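Local structure of N-acetylglucosamine-6-phosphate deacetylase (Thermotoga maritima, 1O12) at residues E80-A92 against V362-R374. The protein probably removes the acetyl group from N-acetylglucosamine 6-phosphate, as a metal-dependent hydrolase of the NagA family that binds one divalent metal cation per subunit. Numbering follows the deposited sequence.
Sequences EFLYSQGVTTFLA and VVMTIKEGEVVFR
V372 CG2 makes a CH-pi contact over one face of the Y83 ring, offset toward its rim, 3.7 Å from the centroid. With CG1 anti to the carbonyl carbon (chi1 -73°), CG2 falls between backbone N and carbonyl carbon and points at the ring. K367 runs past the phenol end, its CG 3.4 Å from Y83 OH. That hydroxyl is hydrogen-bonded to E79, and K367 NZ is salt-bridged to D352. The Y83 carbonyl takes two donors: T365 OG1, 2.5 Å from Y83 O and in the carbonyl plane, and G86 N in the Schellman motif ending helix 75-83. T88 CG2 touches T365 CG2 at 3.5 Å. Y83, T365 and T88 form the buried, close-packed part. Replacing Y83 by an alanine is likely to leave a gap beside V372 CG2 and K367 CG and to cost E79 its phenol partner. Toward solvent, V372 and F373 are partly exposed, and E370 and R374 exposed. A classic beta bulge sets V372 and F373 opposite T365, and S84 CA makes a CH-pi contact 3.5 Å from the F373 ring centroid. Strand 362-367 lies between 353-356 and 370-374, antiparallel to both; the hairpin packs against the end of helix 75-83 and the start of strand 87-93, which lies between 52-59 and 121-127.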
# COMPACT_ATOMS: atom_id res chain seq x y z
N GLU A 80 -15.72 34.08 -3.41
CA GLU A 80 -17.10 34.21 -3.04
C GLU A 80 -17.83 32.84 -3.12
O GLU A 80 -18.59 32.48 -2.22
CB GLU A 80 -17.73 35.27 -3.96
CG GLU A 80 -19.13 35.72 -3.58
CD GLU A 80 -19.33 35.80 -2.06
OE1 GLU A 80 -18.48 36.40 -1.35
OE2 GLU A 80 -20.36 35.26 -1.58
N PHE A 81 -17.60 32.07 -4.18
CA PHE A 81 -18.28 30.78 -4.24
C PHE A 81 -17.78 29.81 -3.18
O PHE A 81 -18.58 29.15 -2.50
CB PHE A 81 -18.11 30.13 -5.61
CG PHE A 81 -18.80 28.82 -5.72
CD1 PHE A 81 -20.20 28.75 -5.72
CD2 PHE A 81 -18.07 27.63 -5.72
CE1 PHE A 81 -20.87 27.51 -5.71
CE2 PHE A 81 -18.74 26.39 -5.72
CZ PHE A 81 -20.14 26.33 -5.71
N LEU A 82 -16.46 29.72 -3.05
CA LEU A 82 -15.82 28.81 -2.10
C LEU A 82 -16.34 28.90 -0.67
O LEU A 82 -16.33 27.89 0.07
CB LEU A 82 -14.31 29.00 -2.14
CG LEU A 82 -13.76 28.52 -3.48
CD1 LEU A 82 -12.26 28.48 -3.42
CD2 LEU A 82 -14.30 27.14 -3.81
N TYR A 83 -16.80 30.08 -0.27
CA TYR A 83 -17.33 30.25 1.07
C TYR A 83 -18.55 29.36 1.24
O TYR A 83 -18.82 28.86 2.34
CB TYR A 83 -17.68 31.72 1.34
CG TYR A 83 -16.45 32.58 1.59
CD1 TYR A 83 -15.43 32.14 2.45
CD2 TYR A 83 -16.29 33.84 0.97
CE1 TYR A 83 -14.30 32.92 2.68
CE2 TYR A 83 -15.15 34.62 1.21
CZ TYR A 83 -14.17 34.15 2.05
OH TYR A 83 -13.05 34.88 2.27
N SER A 84 -19.29 29.15 0.16
CA SER A 84 -20.48 28.29 0.20
C SER A 84 -20.09 26.82 0.28
O SER A 84 -20.96 25.96 0.34
CB SER A 84 -21.33 28.47 -1.05
OG SER A 84 -20.68 27.93 -2.18
N GLN A 85 -18.80 26.53 0.26
CA GLN A 85 -18.33 25.16 0.38
C GLN A 85 -17.56 25.05 1.70
O GLN A 85 -16.95 24.02 1.99
CB GLN A 85 -17.43 24.80 -0.80
CG GLN A 85 -18.17 24.72 -2.10
CD GLN A 85 -19.30 23.72 -2.04
OE1 GLN A 85 -19.10 22.58 -1.68
NE2 GLN A 85 -20.51 24.15 -2.40
N GLY A 86 -17.61 26.13 2.48
CA GLY A 86 -16.94 26.16 3.77
C GLY A 86 -15.44 26.40 3.68
O GLY A 86 -14.76 26.35 4.70
N VAL A 87 -14.94 26.66 2.46
CA VAL A 87 -13.52 26.90 2.22
C VAL A 87 -13.11 28.33 2.60
O VAL A 87 -13.62 29.30 2.05
CB VAL A 87 -13.15 26.70 0.74
CG1 VAL A 87 -11.68 27.06 0.52
CG2 VAL A 87 -13.42 25.23 0.30
N THR A 88 -12.19 28.44 3.55
CA THR A 88 -11.73 29.74 3.99
C THR A 88 -10.27 30.07 3.63
O THR A 88 -9.75 31.12 3.99
CB THR A 88 -11.92 29.87 5.50
OG1 THR A 88 -11.32 28.75 6.16
CG2 THR A 88 -13.39 29.92 5.84
N THR A 89 -9.59 29.15 2.95
CA THR A 89 -8.23 29.37 2.49
C THR A 89 -8.06 28.51 1.25
O THR A 89 -8.37 27.32 1.26
CB THR A 89 -7.14 28.92 3.50
OG1 THR A 89 -7.27 29.64 4.73
CG2 THR A 89 -5.75 29.23 2.92
N PHE A 90 -7.60 29.13 0.17
CA PHE A 90 -7.37 28.38 -1.05
C PHE A 90 -6.18 28.93 -1.84
O PHE A 90 -5.66 30.03 -1.57
CB PHE A 90 -8.64 28.33 -1.91
CG PHE A 90 -8.91 29.59 -2.72
CD1 PHE A 90 -8.63 29.61 -4.10
CD2 PHE A 90 -9.53 30.68 -2.15
CE1 PHE A 90 -8.99 30.73 -4.89
CE2 PHE A 90 -9.89 31.77 -2.91
CZ PHE A 90 -9.62 31.79 -4.29
N LEU A 91 -5.74 28.11 -2.78
CA LEU A 91 -4.63 28.41 -3.65
C LEU A 91 -5.14 28.25 -5.07
O LEU A 91 -5.48 27.13 -5.51
CB LEU A 91 -3.50 27.41 -3.36
CG LEU A 91 -2.14 27.79 -2.76
CD1 LEU A 91 -2.27 28.90 -1.74
CD2 LEU A 91 -1.50 26.52 -2.17
N ALA A 92 -5.22 29.37 -5.78
CA ALA A 92 -5.64 29.42 -7.18
C ALA A 92 -4.50 28.71 -7.89
O ALA A 92 -3.37 29.14 -7.87
CB ALA A 92 -5.75 30.86 -7.63
N VAL A 362 -22.93 22.26 4.37
CA VAL A 362 -22.49 23.55 4.90
C VAL A 362 -23.68 24.45 5.13
O VAL A 362 -24.56 24.57 4.26
CB VAL A 362 -21.56 24.30 3.94
CG1 VAL A 362 -21.17 25.62 4.57
CG2 VAL A 362 -20.32 23.44 3.62
N VAL A 363 -23.72 25.06 6.30
CA VAL A 363 -24.80 25.96 6.62
C VAL A 363 -24.26 27.34 7.01
O VAL A 363 -25.00 28.30 7.09
CB VAL A 363 -25.75 25.35 7.73
CG1 VAL A 363 -25.19 24.05 8.23
CG2 VAL A 363 -25.94 26.31 8.89
N MSE A 364 -22.97 27.47 7.21
CA MSE A 364 -22.42 28.76 7.57
C MSE A 364 -20.90 28.75 7.57
O MSE A 364 -20.27 27.81 8.07
CB MSE A 364 -22.93 29.19 8.95
CG MSE A 364 -22.41 30.56 9.39
SE MSE A 364 -23.31 31.35 10.98
CE MSE A 364 -21.89 31.29 12.32
N THR A 365 -20.32 29.80 7.01
CA THR A 365 -18.87 29.90 6.94
C THR A 365 -18.45 31.20 7.58
O THR A 365 -19.10 32.23 7.42
CB THR A 365 -18.39 29.83 5.46
OG1 THR A 365 -18.87 28.61 4.86
CG2 THR A 365 -16.87 29.85 5.37
N ILE A 366 -17.36 31.15 8.32
CA ILE A 366 -16.82 32.30 9.00
C ILE A 366 -15.36 32.43 8.63
O ILE A 366 -14.63 31.46 8.70
CB ILE A 366 -16.95 32.11 10.51
CG1 ILE A 366 -18.45 31.98 10.85
CG2 ILE A 366 -16.23 33.25 11.27
CD1 ILE A 366 -18.75 31.43 12.21
N LYS A 367 -14.95 33.63 8.21
CA LYS A 367 -13.57 33.93 7.81
C LYS A 367 -13.19 35.10 8.72
O LYS A 367 -13.86 36.12 8.70
CB LYS A 367 -13.55 34.42 6.36
CG LYS A 367 -12.38 34.01 5.51
CD LYS A 367 -11.06 34.38 6.11
CE LYS A 367 -9.93 33.89 5.22
NZ LYS A 367 -8.74 33.38 5.96
N GLU A 368 -12.14 34.97 9.53
CA GLU A 368 -11.80 36.07 10.42
C GLU A 368 -13.04 36.59 11.17
O GLU A 368 -13.49 37.70 10.92
CB GLU A 368 -11.22 37.24 9.61
CG GLU A 368 -9.74 37.16 9.37
CD GLU A 368 -8.94 37.19 10.67
OE1 GLU A 368 -8.92 38.26 11.32
OE2 GLU A 368 -8.35 36.15 11.04
N GLY A 369 -13.59 35.77 12.07
CA GLY A 369 -14.75 36.17 12.85
C GLY A 369 -15.96 36.80 12.16
O GLY A 369 -16.92 37.18 12.84
N GLU A 370 -15.93 36.92 10.84
CA GLU A 370 -17.06 37.48 10.11
C GLU A 370 -17.76 36.38 9.30
O GLU A 370 -17.11 35.62 8.57
CB GLU A 370 -16.60 38.58 9.14
CG GLU A 370 -15.87 39.77 9.79
CD GLU A 370 -16.77 40.60 10.72
OE1 GLU A 370 -17.87 40.99 10.26
OE2 GLU A 370 -16.37 40.87 11.88
N VAL A 371 -19.08 36.30 9.44
CA VAL A 371 -19.89 35.34 8.70
C VAL A 371 -19.84 35.72 7.24
O VAL A 371 -20.28 36.80 6.89
CB VAL A 371 -21.35 35.45 9.10
CG1 VAL A 371 -22.17 34.37 8.42
CG2 VAL A 371 -21.46 35.43 10.61
N VAL A 372 -19.35 34.85 6.37
CA VAL A 372 -19.27 35.20 4.96
C VAL A 372 -20.19 34.37 4.12
O VAL A 372 -20.20 34.48 2.91
CB VAL A 372 -17.84 35.06 4.45
CG1 VAL A 372 -17.00 36.21 5.01
CG2 VAL A 372 -17.27 33.70 4.90
N PHE A 373 -20.96 33.53 4.79
CA PHE A 373 -21.91 32.65 4.09
C PHE A 373 -22.90 32.00 5.04
O PHE A 373 -22.52 31.53 6.11
CB PHE A 373 -21.18 31.54 3.33
CG PHE A 373 -22.13 30.56 2.67
CD1 PHE A 373 -22.74 30.87 1.46
CD2 PHE A 373 -22.47 29.37 3.31
CE1 PHE A 373 -23.67 30.02 0.89
CE2 PHE A 373 -23.41 28.49 2.76
CZ PHE A 373 -24.02 28.82 1.54
N ARG A 374 -24.17 31.98 4.63
CA ARG A 374 -25.25 31.35 5.39
C ARG A 374 -26.07 30.72 4.28
O ARG A 374 -26.28 31.38 3.27
CB ARG A 374 -26.14 32.38 6.08
CG ARG A 374 -25.45 33.29 7.07
CD ARG A 374 -26.30 34.54 7.25
NE ARG A 374 -25.74 35.39 8.30
CZ ARG A 374 -25.81 35.11 9.60
NH1 ARG A 374 -26.42 33.99 10.01
NH2 ARG A 374 -25.25 35.93 10.48